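PDB 4Q48: DNA helicase RecQ from Deinococcus radiodurans, which probably couples ATP hydrolysis to 3'-5' translocation along DNA and unwinding of the duplex, this chain being its catalytic core. Local coordinates for residues Gln29-Gly39 with Lys52-Arg63; Asn41-Lys52 with Leu174-Ala183. All coordinates share one frame; numbering follows the deposited sequence.

Contact 1. Residues Gln29-Gly39 with Lys52-Arg63; sequences QGEIVQQVAEG and KSLCYQLPSLLR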
loop_
_atom_site.group_PDB
_atom_site.type_symbol
_atom_site.label_atom_id
_atom_site.label_comp_id
_atom_site.label_asym_id
_atom_site.label_seq_id
_atom_site.Cartn_x
_atom_site.Cartn_y
_atom_site.Cartn_z
ATOM N N GLN A 29 3.942 -16.748 6.388
ATOM C CA GLN A 29 3.385 -17.582 5.322
ATOM C C GLN A 29 3.008 -18.999 5.738
ATOM O O GLN A 29 2.065 -19.562 5.190
ATOM C CB GLN A 29 4.359 -17.675 4.154
ATOM C CG GLN A 29 4.906 -16.356 3.664
ATOM C CD GLN A 29 5.548 -16.484 2.279
ATOM O OE1 GLN A 29 5.087 -15.870 1.302
ATOM N NE2 GLN A 29 6.599 -17.321 2.181
ATOM N N GLY A 30 3.699 -19.558 6.723
ATOM C CA GLY A 30 3.339 -20.863 7.236
ATOM C C GLY A 30 1.946 -20.804 7.817
ATOM O O GLY A 30 1.093 -21.656 7.530
ATOM N N GLU A 31 1.709 -19.772 8.618
ATOM C CA GLU A 31 0.395 -19.556 9.204
ATOM C C GLU A 31 -0.637 -19.410 8.094
ATOM O O GLU A 31 -1.734 -19.959 8.205
ATOM C CB GLU A 31 0.386 -18.328 10.136
ATOM C CG GLU A 31 1.219 -18.472 11.431
ATOM C CD GLU A 31 2.729 -18.213 11.278
ATOM O OE1 GLU A 31 3.207 -17.958 10.149
ATOM O OE2 GLU A 31 3.442 -18.272 12.313
ATOM N N ILE A 32 -0.298 -18.660 7.040
ATOM C CA ILE A 32 -1.233 -18.439 5.932
ATOM C C ILE A 32 -1.576 -19.707 5.160
ATOM O O ILE A 32 -2.751 -20.018 4.940
ATOM C CB ILE A 32 -0.703 -17.405 4.929
ATOM C CG1 ILE A 32 -0.554 -16.038 5.613
ATOM C CG2 ILE A 32 -1.663 -17.283 3.764
ATOM C CD1 ILE A 32 -0.082 -14.911 4.696
ATOM N N VAL A 33 -0.553 -20.442 4.748
ATOM C CA VAL A 33 -0.787 -21.633 3.953
ATOM C C VAL A 33 -1.583 -22.683 4.724
ATOM O O VAL A 33 -2.433 -23.358 4.151
ATOM C CB VAL A 33 0.524 -22.223 3.447
ATOM C CG1 VAL A 33 0.322 -23.651 2.953
ATOM C CG2 VAL A 33 1.062 -21.357 2.336
ATOM N N GLN A 34 -1.361 -22.783 6.031
ATOM C CA GLN A 34 -2.140 -23.709 6.858
ATOM C C GLN A 34 -3.614 -23.327 6.974
ATOM O O GLN A 34 -4.492 -24.168 7.032
ATOM C CB GLN A 34 -1.534 -23.803 8.254
ATOM C CG GLN A 34 -2.103 -24.916 9.105
ATOM C CD GLN A 34 -1.505 -24.928 10.499
ATOM O OE1 GLN A 34 -1.481 -23.904 11.190
ATOM N NE2 GLN A 34 -0.993 -26.084 10.912
ATOM N N GLN A 35 -3.899 -22.046 6.943
ATOM C CA GLN A 35 -5.242 -21.597 7.234
ATOM C C GLN A 35 -6.130 -21.837 6.006
ATOM O O GLN A 35 -7.303 -22.207 6.137
ATOM C CB GLN A 35 -5.212 -20.118 7.636
ATOM C CG GLN A 35 -6.440 -19.320 7.269
ATOM C CD GLN A 35 -7.557 -19.502 8.258
ATOM O OE1 GLN A 35 -7.338 -20.006 9.361
ATOM N NE2 GLN A 35 -8.772 -19.110 7.867
ATOM N N VAL A 36 -5.558 -21.671 4.814
ATOM C CA VAL A 36 -6.322 -21.808 3.583
ATOM C C VAL A 36 -6.355 -23.287 3.195
ATOM O O VAL A 36 -7.298 -23.747 2.578
ATOM C CB VAL A 36 -5.741 -20.939 2.444
ATOM C CG1 VAL A 36 -6.650 -20.971 1.225
ATOM C CG2 VAL A 36 -5.637 -19.499 2.897
ATOM N N ALA A 37 -5.335 -24.047 3.564
ATOM C CA ALA A 37 -5.347 -25.463 3.217
ATOM C C ALA A 37 -6.354 -26.243 4.057
ATOM O O ALA A 37 -6.987 -27.167 3.552
ATOM C CB ALA A 37 -3.968 -26.062 3.371
ATOM N N GLU A 38 -6.537 -25.849 5.316
ATOM C CA GLU A 38 -7.520 -26.490 6.191
ATOM C C GLU A 38 -8.917 -25.935 5.936
ATOM O O GLU A 38 -9.799 -26.055 6.786
ATOM C CB GLU A 38 -7.164 -26.293 7.669
ATOM C CG GLU A 38 -5.954 -27.071 8.166
ATOM C CD GLU A 38 -5.610 -26.762 9.636
ATOM O OE1 GLU A 38 -5.989 -25.677 10.149
ATOM O OE2 GLU A 38 -4.911 -27.587 10.270
ATOM N N GLY A 39 -9.113 -25.312 4.779
ATOM C CA GLY A 39 -10.421 -24.837 4.360
ATOM C C GLY A 39 -10.849 -23.463 4.831
ATOM O O GLY A 39 -12.004 -23.071 4.631
ATOM N N LYS A 52 4.174 -14.015 -2.151
ATOM C CA LYS A 52 2.742 -13.742 -2.095
ATOM C C LYS A 52 1.916 -14.687 -2.961
ATOM O O LYS A 52 0.756 -14.934 -2.664
ATOM C CB LYS A 52 2.444 -12.304 -2.509
ATOM C CG LYS A 52 1.150 -11.773 -1.914
ATOM C CD LYS A 52 0.831 -10.384 -2.393
ATOM C CE LYS A 52 0.404 -10.409 -3.845
ATOM N NZ LYS A 52 -0.458 -9.251 -4.173
ATOM N N SER A 53 2.475 -15.168 -4.064
ATOM C CA SER A 53 1.742 -16.087 -4.927
ATOM C C SER A 53 1.672 -17.460 -4.273
ATOM O O SER A 53 0.700 -18.183 -4.433
ATOM C CB SER A 53 2.390 -16.178 -6.296
ATOM O OG SER A 53 2.309 -14.924 -6.934
ATOM N N LEU A 54 2.728 -17.798 -3.537
ATOM C CA LEU A 54 2.848 -19.042 -2.783
ATOM C C LEU A 54 1.624 -19.324 -1.907
ATOM O O LEU A 54 1.272 -20.468 -1.635
ATOM C CB LEU A 54 4.085 -18.946 -1.897
ATOM C CG LEU A 54 4.542 -20.079 -0.993
ATOM C CD1 LEU A 54 5.039 -21.246 -1.819
ATOM C CD2 LEU A 54 5.633 -19.572 -0.086
ATOM N N CYS A 55 1.004 -18.245 -1.454
ATOM C CA CYS A 55 -0.063 -18.291 -0.480
ATOM C C CYS A 55 -1.373 -18.841 -1.028
ATOM O O CYS A 55 -2.276 -19.179 -0.255
ATOM C CB CYS A 55 -0.259 -16.896 0.098
ATOM S SG CYS A 55 1.170 -16.379 1.104
ATOM N N TYR A 56 -1.514 -18.891 -2.347
ATOM C CA TYR A 56 -2.652 -19.589 -2.909
ATOM C C TYR A 56 -2.218 -20.746 -3.788
ATOM O O TYR A 56 -2.927 -21.741 -3.890
ATOM C CB TYR A 56 -3.570 -18.643 -3.685
ATOM C CG TYR A 56 -2.947 -17.924 -4.846
ATOM C CD1 TYR A 56 -2.733 -18.563 -6.061
ATOM C CD2 TYR A 56 -2.617 -16.577 -4.747
ATOM C CE1 TYR A 56 -2.166 -17.883 -7.139
ATOM C CE2 TYR A 56 -2.056 -15.890 -5.815
ATOM C CZ TYR A 56 -1.831 -16.538 -7.006
ATOM O OH TYR A 56 -1.279 -15.839 -8.063
ATOM N N GLN A 57 -1.066 -20.621 -4.427
ATOM C CA GLN A 57 -0.556 -21.666 -5.311
ATOM C C GLN A 57 -0.268 -22.949 -4.551
ATOM O O GLN A 57 -0.605 -24.042 -4.995
ATOM C CB GLN A 57 0.714 -21.185 -5.994
ATOM C CG GLN A 57 0.481 -20.132 -7.051
ATOM C CD GLN A 57 1.772 -19.538 -7.557
ATOM O OE1 GLN A 57 2.779 -19.518 -6.857
ATOM N NE2 GLN A 57 1.761 -19.087 -8.790
ATOM N N LEU A 58 0.341 -22.809 -3.383
ATOM C CA LEU A 58 0.696 -23.961 -2.573
ATOM C C LEU A 58 -0.569 -24.604 -1.978
ATOM O O LEU A 58 -0.749 -25.816 -2.092
ATOM C CB LEU A 58 1.704 -23.555 -1.490
ATOM C CG LEU A 58 2.328 -24.612 -0.594
ATOM C CD1 LEU A 58 2.632 -25.870 -1.365
ATOM C CD2 LEU A 58 3.600 -24.052 0.008
ATOM N N PRO A 59 -1.453 -23.799 -1.349
ATOM C CA PRO A 59 -2.725 -24.409 -0.953
ATOM C C PRO A 59 -3.472 -25.063 -2.128
ATOM O O PRO A 59 -4.082 -26.113 -1.921
ATOM C CB PRO A 59 -3.521 -23.224 -0.394
ATOM C CG PRO A 59 -2.482 -22.268 0.070
ATOM C CD PRO A 59 -1.364 -22.392 -0.905
ATOM N N SER A 60 -3.438 -24.477 -3.323
ATOM C CA SER A 60 -4.091 -25.117 -4.463
ATOM C C SER A 60 -3.479 -26.503 -4.744
ATOM O O SER A 60 -4.177 -27.440 -5.158
ATOM C CB SER A 60 -4.037 -24.228 -5.702
ATOM O OG SER A 60 -4.698 -22.974 -5.489
ATOM N N LEU A 61 -2.195 -26.662 -4.469
ATOM C CA LEU A 61 -1.575 -27.970 -4.655
ATOM C C LEU A 61 -1.931 -28.923 -3.515
ATOM O O LEU A 61 -1.956 -30.149 -3.684
ATOM C CB LEU A 61 -0.058 -27.853 -4.767
ATOM C CG LEU A 61 0.456 -27.148 -6.018
ATOM C CD1 LEU A 61 1.977 -27.250 -6.078
ATOM C CD2 LEU A 61 -0.212 -27.662 -7.294
ATOM N N LEU A 62 -2.173 -28.366 -2.339
ATOM C CA LEU A 62 -2.439 -29.202 -1.178
ATOM C C LEU A 62 -3.871 -29.741 -1.152
ATOM O O LEU A 62 -4.100 -30.877 -0.746
ATOM C CB LEU A 62 -2.110 -28.439 0.106
ATOM C CG LEU A 62 -0.595 -28.304 0.229
ATOM C CD1 LEU A 62 -0.175 -27.188 1.182
ATOM C CD2 LEU A 62 -0.001 -29.636 0.656
ATOM N N ARG A 63 -4.836 -28.917 -1.541
ATOM C CA ARG A 63 -6.226 -29.353 -1.565
ATOM C C ARG A 63 -6.621 -29.979 -2.910
ATOM O O ARG A 63 -6.147 -29.558 -3.968
ATOM C CB ARG A 63 -7.133 -28.181 -1.206
ATOM C CG ARG A 63 -6.627 -27.502 0.063
ATOM C CD ARG A 63 -7.586 -26.495 0.653
ATOM N NE ARG A 63 -8.826 -27.131 1.069
ATOM C CZ ARG A 63 -10.010 -26.798 0.588
ATOM N NH1 ARG A 63 -10.085 -25.835 -0.314
ATOM N NH2 ARG A 63 -11.101 -27.416 1.012
#
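Helices 29-37 and 52-62 run in the same general direction, 38° apart and 9.0 Å between axes, and the backbones come closest at Val33 with Cys55 and at Ala37 with Pro59; the CA atoms of Ala37 and Pro59 are 5.0 Å apart. Val33 is a knob in a hole made by Leu54, Cys55, Leu58 and Pro59. Its CG1 stands anti to the backbone N (chi1 164°), which splits the two methyls between different neighbours. CG1 meets Leu62 CD1 at 4.0 Å and also reaches Leu58 CG. CG2 meets Pro59 CD at 4.2 Å. Val33 crosses Leu58, Pro59 and Leu62 at about a right angle. Val36 CG1 rests on Pro59 CB at 4.2 Å, one turn further on. At the other end, Ile32 CG2 packs on Cys55 CB at 3.9 Å. Cys55 also packs on Leu179 of strand 176-180. The Arg63 side chain passes the C-terminal end of helix 29-37, with Gly39 over one face of its guanidinium. Gly39, at positive phi, is the C-prime residue of a Schellman motif that ends this helix. Gln29, Lys52 and Ser53 mark the end of the pair that belongs to the ADP site. The contact is a buried, mostly aliphatic interface. It joins two helices of the DEAD/DEAH-box domain by shape and apolar packing, and no clear hydrogen bond crosses it.

Contact 2. Residues Asn41-Lys52 with Leu174-Ala183; sequences NALVLMPTGGGK and LPRVALTATA
Asn41 has its CG anti to the carbonyl carbon (chi1 -69°), which carries OD1 to the backbone of Arg176; Thr180 has its OG1 anti to the backbone N (chi1 -175°), which turns CG2 to Leu45. Arg176 N donates to Asn41 OD1 at 2.9 Å, from above the amide plane. The Arg176 guanidinium has Asn41 CG over one face, while its NE bonds to Leu195 O. Beyond Asn41, strands 42-45 and 176-180 pair in parallel. Ala42 and Val44 bond through both N and O, and Met46 through its N, to Arg176, Ala178 and Thr180. Val44 N donates to Ala178 O at 2.7 Å, and Val44 O accepts from Thr180 N at 2.7 Å. Met46 N continues the pattern with Thr180 O at 2.8 Å. On the face toward helix 29-37, Ala42 CB meets Val177 CG2 at 3.6 Å, and Val44 CG1 is 3.8 Å from Leu179 CD2. On the other face, Leu45 CD2 touches both Thr180 CG2 and Ala183 CB, at 3.5 and 3.6 Å. Thr180 OG1 accepts from Thr182 N in an ST turn and also bonds His148 ND1. Both strands end beside the nucleotide site. One leads into the P-loop (Walker A), with Gly49, Gly51 and Lys52 of the ADP site. The other ends in a Thr-Ala-Thr sequence consistent with helicase motif III, tied by Thr180 to His148 of the DEAH sequence.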
loop_
_atom_site.group_PDB
_atom_site.type_symbol
_atom_site.label_atom_id
_atom_site.label_comp_id
_atom_site.label_asym_id
_atom_site.label_seq_id
_atom_site.Cartn_x
_atom_site.Cartn_y
_atom_site.Cartn_z
ATOM N N ASN A 41 -10.696 -19.107 5.459
ATOM C CA ASN A 41 -10.629 -17.893 4.652
ATOM C C ASN A 41 -9.481 -17.058 5.165
ATOM O O ASN A 41 -9.008 -17.283 6.278
ATOM C CB ASN A 41 -11.923 -17.084 4.723
ATOM C CG ASN A 41 -13.083 -17.770 4.035
ATOM O OD1 ASN A 41 -12.898 -18.739 3.288
ATOM N ND2 ASN A 41 -14.291 -17.256 4.266
ATOM N N ALA A 42 -9.032 -16.096 4.370
ATOM C CA ALA A 42 -7.865 -15.308 4.762
ATOM C C ALA A 42 -7.786 -13.963 4.046
ATOM O O ALA A 42 -8.255 -13.807 2.916
ATOM C CB ALA A 42 -6.600 -16.102 4.524
ATOM N N LEU A 43 -7.215 -12.988 4.742
ATOM C CA LEU A 43 -6.852 -11.706 4.159
ATOM C C LEU A 43 -5.353 -11.562 4.257
ATOM O O LEU A 43 -4.796 -11.541 5.353
ATOM C CB LEU A 43 -7.538 -10.553 4.860
ATOM C CG LEU A 43 -7.196 -9.200 4.251
ATOM C CD1 LEU A 43 -7.381 -9.250 2.748
ATOM C CD2 LEU A 43 -8.047 -8.095 4.849
ATOM N N VAL A 44 -4.701 -11.518 3.102
ATOM C CA VAL A 44 -3.248 -11.497 3.047
ATOM C C VAL A 44 -2.716 -10.195 2.431
ATOM O O VAL A 44 -3.085 -9.814 1.319
ATOM C CB VAL A 44 -2.710 -12.718 2.274
ATOM C CG1 VAL A 44 -1.206 -12.614 2.082
ATOM C CG2 VAL A 44 -3.059 -13.994 3.017
ATOM N N LEU A 45 -1.873 -9.494 3.183
ATOM C CA LEU A 45 -1.338 -8.223 2.730
ATOM C C LEU A 45 0.175 -8.359 2.696
ATOM O O LEU A 45 0.822 -8.611 3.721
ATOM C CB LEU A 45 -1.809 -7.100 3.650
ATOM C CG LEU A 45 -3.325 -7.196 3.926
ATOM C CD1 LEU A 45 -3.563 -7.611 5.365
ATOM C CD2 LEU A 45 -4.106 -5.937 3.617
ATOM N N MET A 46 0.721 -8.335 1.482
ATOM C CA MET A 46 2.159 -8.529 1.295
ATOM C C MET A 46 2.734 -7.642 0.208
ATOM O O MET A 46 2.036 -7.259 -0.722
ATOM C CB MET A 46 2.452 -9.993 0.957
ATOM C CG MET A 46 2.374 -10.917 2.153
ATOM S SD MET A 46 3.226 -12.498 1.943
ATOM C CE MET A 46 4.521 -12.067 0.795
ATOM N N PRO A 47 4.025 -7.328 0.305
ATOM C CA PRO A 47 4.674 -6.741 -0.871
ATOM C C PRO A 47 4.563 -7.718 -2.064
ATOM O O PRO A 47 4.410 -8.944 -1.865
ATOM C CB PRO A 47 6.130 -6.548 -0.435
ATOM C CG PRO A 47 6.297 -7.288 0.865
ATOM C CD PRO A 47 4.941 -7.569 1.435
ATOM N N THR A 48 4.681 -7.209 -3.286
ATOM C CA THR A 48 4.627 -8.084 -4.453
ATOM C C THR A 48 5.831 -9.030 -4.499
ATOM O O THR A 48 6.946 -8.655 -4.118
ATOM C CB THR A 48 4.545 -7.270 -5.729
ATOM O OG1 THR A 48 3.547 -6.251 -5.556
ATOM C CG2 THR A 48 4.156 -8.157 -6.885
ATOM N N GLY A 49 5.591 -10.270 -4.925
ATOM C CA GLY A 49 6.640 -11.272 -5.019
ATOM C C GLY A 49 6.081 -12.681 -5.059
ATOM O O GLY A 49 4.947 -12.929 -4.625
ATOM N N GLY A 50 6.869 -13.614 -5.582
ATOM C CA GLY A 50 6.438 -14.995 -5.710
ATOM C C GLY A 50 6.209 -15.680 -4.369
ATOM O O GLY A 50 5.846 -16.869 -4.323
ATOM N N GLY A 51 6.449 -14.939 -3.284
ATOM C CA GLY A 51 6.163 -15.398 -1.940
ATOM C C GLY A 51 4.679 -15.156 -1.684
ATOM O O GLY A 51 3.986 -16.006 -1.119
ATOM N N LYS A 52 4.174 -14.015 -2.151
ATOM C CA LYS A 52 2.742 -13.742 -2.095
ATOM C C LYS A 52 1.916 -14.687 -2.961
ATOM O O LYS A 52 0.756 -14.934 -2.664
ATOM C CB LYS A 52 2.444 -12.304 -2.509
ATOM C CG LYS A 52 1.150 -11.773 -1.914
ATOM C CD LYS A 52 0.831 -10.384 -2.393
ATOM C CE LYS A 52 0.404 -10.409 -3.845
ATOM N NZ LYS A 52 -0.458 -9.251 -4.173
ATOM N N LEU A 174 -16.508 -23.222 -0.210
ATOM C CA LEU A 174 -15.122 -23.116 -0.699
ATOM C C LEU A 174 -14.357 -21.948 -0.069
ATOM O O LEU A 174 -14.904 -20.849 0.082
ATOM C CB LEU A 174 -15.099 -22.978 -2.217
ATOM C CG LEU A 174 -15.617 -24.188 -3.002
ATOM C CD1 LEU A 174 -15.540 -23.927 -4.496
ATOM C CD2 LEU A 174 -14.909 -25.482 -2.631
ATOM N N PRO A 175 -13.069 -22.167 0.250
ATOM C CA PRO A 175 -12.210 -21.138 0.858
ATOM C C PRO A 175 -11.986 -19.932 -0.050
ATOM O O PRO A 175 -11.888 -20.102 -1.267
ATOM C CB PRO A 175 -10.874 -21.873 1.077
ATOM C CG PRO A 175 -11.201 -23.299 1.046
ATOM C CD PRO A 175 -12.341 -23.437 0.074
ATOM N N ARG A 176 -11.913 -18.746 0.549
ATOM C CA ARG A 176 -11.595 -17.506 -0.158
ATOM C C ARG A 176 -10.329 -16.890 0.433
ATOM O O ARG A 176 -10.321 -16.528 1.609
ATOM C CB ARG A 176 -12.710 -16.470 -0.026
ATOM C CG ARG A 176 -13.763 -16.488 -1.089
ATOM C CD ARG A 176 -14.879 -15.483 -0.780
ATOM N NE ARG A 176 -15.287 -15.449 0.628
ATOM C CZ ARG A 176 -16.069 -16.343 1.216
ATOM N NH1 ARG A 176 -16.535 -17.375 0.525
ATOM N NH2 ARG A 176 -16.372 -16.212 2.499
ATOM N N VAL A 177 -9.266 -16.736 -0.347
ATOM C CA VAL A 177 -8.150 -15.948 0.170
ATOM C C VAL A 177 -7.918 -14.738 -0.733
ATOM O O VAL A 177 -7.818 -14.858 -1.960
ATOM C CB VAL A 177 -6.850 -16.787 0.320
ATOM C CG1 VAL A 177 -6.370 -17.333 -1.024
ATOM C CG2 VAL A 177 -5.776 -15.956 0.972
ATOM N N ALA A 178 -7.926 -13.564 -0.118
ATOM C CA ALA A 178 -7.737 -12.300 -0.833
ATOM C C ALA A 178 -6.379 -11.732 -0.475
ATOM O O ALA A 178 -6.022 -11.619 0.700
ATOM C CB ALA A 178 -8.856 -11.297 -0.512
ATOM N N LEU A 179 -5.591 -11.422 -1.488
ATOM C CA LEU A 179 -4.250 -10.927 -1.239
ATOM C C LEU A 179 -4.042 -9.561 -1.871
ATOM O O LEU A 179 -4.543 -9.299 -2.975
ATOM C CB LEU A 179 -3.215 -11.920 -1.771
ATOM C CG LEU A 179 -3.507 -13.407 -1.542
ATOM C CD1 LEU A 179 -4.162 -14.001 -2.790
ATOM C CD2 LEU A 179 -2.247 -14.161 -1.176
ATOM N N THR A 180 -3.400 -8.649 -1.151
ATOM C CA THR A 180 -3.124 -7.342 -1.740
ATOM C C THR A 180 -1.747 -6.810 -1.327
ATOM O O THR A 180 -1.158 -7.247 -0.331
ATOM C CB THR A 180 -4.222 -6.296 -1.382
ATOM O OG1 THR A 180 -3.963 -5.061 -2.072
ATOM C CG2 THR A 180 -4.296 -6.054 0.117
ATOM N N ALA A 181 -1.249 -5.850 -2.101
ATOM C CA ALA A 181 0.030 -5.203 -1.826
ATOM C C ALA A 181 -0.215 -3.756 -1.437
ATOM O O ALA A 181 0.714 -3.035 -1.079
ATOM C CB ALA A 181 0.964 -5.293 -3.022
ATOM N N THR A 182 -1.463 -3.315 -1.533
ATOM C CA THR A 182 -1.772 -1.952 -1.150
ATOM C C THR A 182 -2.819 -2.064 -0.057
ATOM O O THR A 182 -4.001 -2.325 -0.311
ATOM C CB THR A 182 -2.292 -1.109 -2.322
ATOM O OG1 THR A 182 -3.733 -1.128 -2.331
ATOM C CG2 THR A 182 -1.727 -1.645 -3.652
ATOM N N ALA A 183 -2.392 -1.739 1.152
ATOM C CA ALA A 183 -3.169 -2.033 2.348
ATOM C C ALA A 183 -3.719 -0.786 3.041
ATOM O O ALA A 183 -3.755 -0.721 4.275
ATOM C CB ALA A 183 -2.317 -2.856 3.319
#

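How the contacts relate
Contacts 1 and 2 are adjacent layers of one P-loop NTPase domain, their centres about 10 Å apart. The chain links them directly: helix 29-37 leads into strand 42-45, which passes through the P-loop into helix 50-62, so Lys52 belongs to both contacts. The helix pair lies against the strand pair, and Ile32 CD1 reaches Val44 CG2 at 3.5 Å. Val36 likewise packs on Ala42 and Val177. Both contacts run into the nucleotide pocket. Contact 1 brings Gln29 and Ser53 of the ADP site, and contact 2 brings Gly49 and Gly51. No nucleotide is bound in this model; Lys52 NZ forms a salt bridge with Asp145 OD1.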